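Local coordinates for phosphoserine phosphatase (Homo sapiens, PDB 6HYY), which catalyses the magnesium-dependent hydrolysis of O-phosphoserine to serine and phosphate, as a member of the haloacid dehalogenase-like hydrolase family, at residues 87-90 / 91-95; 28-31 / 32-36. One frame throughout, in Å; residues are numbered along the deposited sequence.

How the interactions relate
From the N terminus, helix 2-8 leads into strand 12-16 of the central sheet, and after helix 17-21 the chain enters helix 26-33, where interaction 2 (28-31 / 32-36) closes the last helical turn and hands the chain over to helix 37-46. Helices 37-46, 54-65 and 69-78 then complete a helical bundle, consistent with the cap seen in this family. Interaction 1 (87-90 / 91-95) follows on helix 87-96, which packs against strand 12-16 and precedes strand 100-105. Each contact spans three to five residues and closes no long loop. The two run in series, neither nested nor crossed, with centres about 30 Å apart: one ends a bundle helix, the other builds a core helix.

Interaction 1: 87-90 / 91-95; sequences IREL and VSRLQ
The carbonyl oxygen of R88 is gripped twice by S92, whose backbone N and hydroxyl OG both donate to it from opposite faces of the carbonyl plane. S92 N lies 3.0 Å from R88 O with an N-H...O angle of 157°, and S92 OG reaches the same R88 O at 2.9 Å. The hydroxyl can do this because chi1 of -70° sets it beside the backbone N, opposite the carbonyl carbon, leaning back over the preceding turn. An alanine here would keep the backbone bond but is likely to leave R88 O without its second donor. Along the same helix, the straightest backbone bond runs from V91 N to I87 O (2.9 Å, 175°), and the side chains of this pair also touch, CD1 of I87 meeting CG2 of V91 at 3.9 Å as the two pass at a slant. L90 and L94 come together more loosely, CG of L90 standing 4.3 Å from CD1 of L94. I87, L90 and L94 all rest on F15 of strand 12-16, and L90 and L94 also on F7 of helix 2-8, so this is the face that docks the helix on the sheet. The polar face is different. R93, folded at chi2 and chi3, brings the edge of its guanidinium to E89, R93 NH1 lying 3.6 Å from CG of E89, which sits near the guanidinium plane. The nearest carboxylate oxygen, E89 OE2, stays 4.4 Å from R93 NH1, beyond a salt bridge, while R93 NH2 pairs with E96. The helix thus illustrates amphipathic design, with aliphatic contacts toward the sheet and hydroxyl and charge on the outer side, where attraction between E89 and R93 is probably weak.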
# COMPACT_ATOMS: atom_id res chain seq x y z
N ILE A 87 4.75 10.97 6.47
CA ILE A 87 5.27 9.62 6.22
C ILE A 87 6.79 9.63 5.98
O ILE A 87 7.49 8.70 6.43
CB ILE A 87 4.51 8.91 5.07
CG1 ILE A 87 4.91 7.43 4.99
CG2 ILE A 87 4.80 9.50 3.75
CD1 ILE A 87 4.63 6.60 6.26
N ARG A 88 7.35 10.68 5.36
CA ARG A 88 8.81 10.71 5.19
C ARG A 88 9.52 10.71 6.54
O ARG A 88 10.48 9.95 6.76
CB ARG A 88 9.24 11.96 4.41
CG ARG A 88 8.90 11.98 2.95
CD ARG A 88 9.36 13.34 2.36
NE ARG A 88 8.85 13.58 1.01
CZ ARG A 88 7.63 14.03 0.72
NH1 ARG A 88 6.74 14.34 1.67
NH2 ARG A 88 7.28 14.18 -0.55
N GLU A 89 9.06 11.55 7.47
CA GLU A 89 9.67 11.63 8.79
C GLU A 89 9.50 10.32 9.55
O GLU A 89 10.44 9.85 10.20
CB GLU A 89 9.08 12.80 9.58
CG GLU A 89 9.84 13.05 10.87
CD GLU A 89 9.32 14.25 11.65
OE1 GLU A 89 8.40 14.93 11.15
OE2 GLU A 89 9.84 14.49 12.75
N LEU A 90 8.31 9.71 9.47
CA LEU A 90 8.05 8.46 10.18
C LEU A 90 8.94 7.33 9.66
O LEU A 90 9.55 6.61 10.46
CB LEU A 90 6.58 8.08 10.05
CG LEU A 90 6.19 6.76 10.74
CD1 LEU A 90 6.47 6.83 12.24
CD2 LEU A 90 4.73 6.47 10.50
N VAL A 91 9.01 7.16 8.34
CA VAL A 91 9.89 6.10 7.81
C VAL A 91 11.33 6.38 8.20
O VAL A 91 12.08 5.46 8.55
CB VAL A 91 9.74 5.94 6.29
CG1 VAL A 91 10.80 4.98 5.75
CG2 VAL A 91 8.35 5.41 5.93
N SER A 92 11.74 7.65 8.16
CA SER A 92 13.10 8.01 8.56
C SER A 92 13.38 7.59 10.00
O SER A 92 14.44 7.00 10.28
CB SER A 92 13.30 9.51 8.39
OG SER A 92 13.32 9.85 7.02
N ARG A 93 12.46 7.89 10.92
CA ARG A 93 12.68 7.50 12.32
C ARG A 93 12.69 5.99 12.48
O ARG A 93 13.49 5.46 13.27
CB ARG A 93 11.61 8.10 13.23
CG ARG A 93 11.63 9.64 13.26
CD ARG A 93 12.87 10.22 13.95
NE ARG A 93 14.05 10.34 13.07
CZ ARG A 93 14.15 11.11 11.98
NH1 ARG A 93 13.16 11.88 11.57
NH2 ARG A 93 15.28 11.10 11.28
N LEU A 94 11.84 5.27 11.75
CA LEU A 94 11.85 3.81 11.85
C LEU A 94 13.18 3.25 11.36
O LEU A 94 13.77 2.37 12.01
CB LEU A 94 10.69 3.23 11.04
CG LEU A 94 9.30 3.40 11.63
CD1 LEU A 94 8.24 3.03 10.61
CD2 LEU A 94 9.17 2.50 12.86
N GLN A 95 13.66 3.74 10.22
CA GLN A 95 14.91 3.23 9.68
C GLN A 95 16.09 3.59 10.57
O GLN A 95 17.05 2.82 10.68
CB GLN A 95 15.12 3.76 8.25
CG GLN A 95 14.17 3.13 7.20
CD GLN A 95 14.41 3.65 5.80
OE1 GLN A 95 14.98 4.72 5.62
NE2 GLN A 95 13.98 2.90 4.80

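Interaction 2: 28-31 / 32-36; sequences DELA and KICGV
A31 and V36 meet across a Schellman motif that ends helix 26-33. V36 N donates to A31 O at 2.8 Å, reaching back five residues, and within the turn G35 N bonds to K32 O. G35 carries the turn with a phi of 86°, where a side chain would jam against the carbonyl oxygen of C34. V36, in turn, is the N-cap of helix 37-46. The motif's usual apolar contact is present: CG2 of V36, lodged between its own backbone N and carbonyl carbon, touches CB of A31 at 3.8 Å, and I65 of helix 54-65 lies against both residues.

On another side, E29 and K32 run alongside each other. A bend at chi2 (-64°) turns the E29 carboxylate back along the lysine chain, with OE1 of E29 3.7 Å from CD of K32. The lysine stays extended until chi4, where a turn of 58° brings NZ round to a long salt bridge with OE1 of E29. L30 belongs to the apolar side, touching V72 and L75 of helix 69-78. Its CG, anti to the backbone N, carries CD1 of L30 to within 4.3 Å of SG of C34.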
# COMPACT_ATOMS: atom_id res chain seq x y z
N ASP A 28 -6.47 4.43 -9.69
CA ASP A 28 -7.36 5.52 -10.10
C ASP A 28 -6.58 6.63 -10.78
O ASP A 28 -7.06 7.24 -11.75
CB ASP A 28 -8.11 6.06 -8.88
CG ASP A 28 -9.02 5.02 -8.24
OD1 ASP A 28 -9.31 3.99 -8.89
OD2 ASP A 28 -9.44 5.24 -7.08
N GLU A 29 -5.38 6.94 -10.28
CA GLU A 29 -4.57 7.98 -10.90
C GLU A 29 -4.09 7.54 -12.28
O GLU A 29 -3.99 8.36 -13.20
CB GLU A 29 -3.38 8.31 -10.00
CG GLU A 29 -3.83 8.89 -8.67
CD GLU A 29 -4.55 10.21 -8.85
OE1 GLU A 29 -5.75 10.32 -8.50
OE2 GLU A 29 -3.90 11.14 -9.37
N LEU A 30 -3.78 6.25 -12.44
CA LEU A 30 -3.44 5.73 -13.75
C LEU A 30 -4.63 5.84 -14.69
O LEU A 30 -4.48 6.22 -15.86
CB LEU A 30 -2.97 4.28 -13.63
CG LEU A 30 -2.40 3.61 -14.87
CD1 LEU A 30 -1.30 4.46 -15.46
CD2 LEU A 30 -1.89 2.21 -14.50
N ALA A 31 -5.83 5.53 -14.20
CA ALA A 31 -7.03 5.67 -15.01
C ALA A 31 -7.25 7.12 -15.41
O ALA A 31 -7.76 7.38 -16.51
CB ALA A 31 -8.24 5.13 -14.24
N LYS A 32 -6.90 8.06 -14.54
CA LYS A 32 -6.99 9.48 -14.89
C LYS A 32 -6.08 9.80 -16.07
O LYS A 32 -6.51 10.39 -17.07
CB LYS A 32 -6.62 10.34 -13.68
CG LYS A 32 -7.75 10.58 -12.69
CD LYS A 32 -7.32 11.55 -11.59
CE LYS A 32 -8.47 11.92 -10.66
NZ LYS A 32 -9.09 10.74 -10.00
N ILE A 33 -4.80 9.43 -15.96
CA ILE A 33 -3.83 9.62 -17.03
C ILE A 33 -4.32 9.02 -18.34
O ILE A 33 -4.08 9.56 -19.42
CB ILE A 33 -2.47 9.03 -16.61
CG1 ILE A 33 -1.71 10.03 -15.73
CG2 ILE A 33 -1.63 8.60 -17.82
CD1 ILE A 33 -1.01 11.13 -16.52
N CYS A 34 -5.05 7.90 -18.26
CA CYS A 34 -5.52 7.17 -19.42
C CYS A 34 -6.95 7.52 -19.83
O CYS A 34 -7.46 6.95 -20.79
CB CYS A 34 -5.41 5.66 -19.17
SG CYS A 34 -3.70 5.10 -18.93
N GLY A 35 -7.61 8.42 -19.09
CA GLY A 35 -8.91 8.94 -19.49
C GLY A 35 -10.14 8.16 -19.08
O GLY A 35 -11.21 8.38 -19.65
N VAL A 36 -10.04 7.26 -18.10
CA VAL A 36 -11.18 6.43 -17.71
C VAL A 36 -11.38 6.50 -16.20
O VAL A 36 -11.81 5.53 -15.56
CB VAL A 36 -10.99 4.98 -18.18
CG1 VAL A 36 -11.15 4.89 -19.69
CG2 VAL A 36 -9.63 4.46 -17.76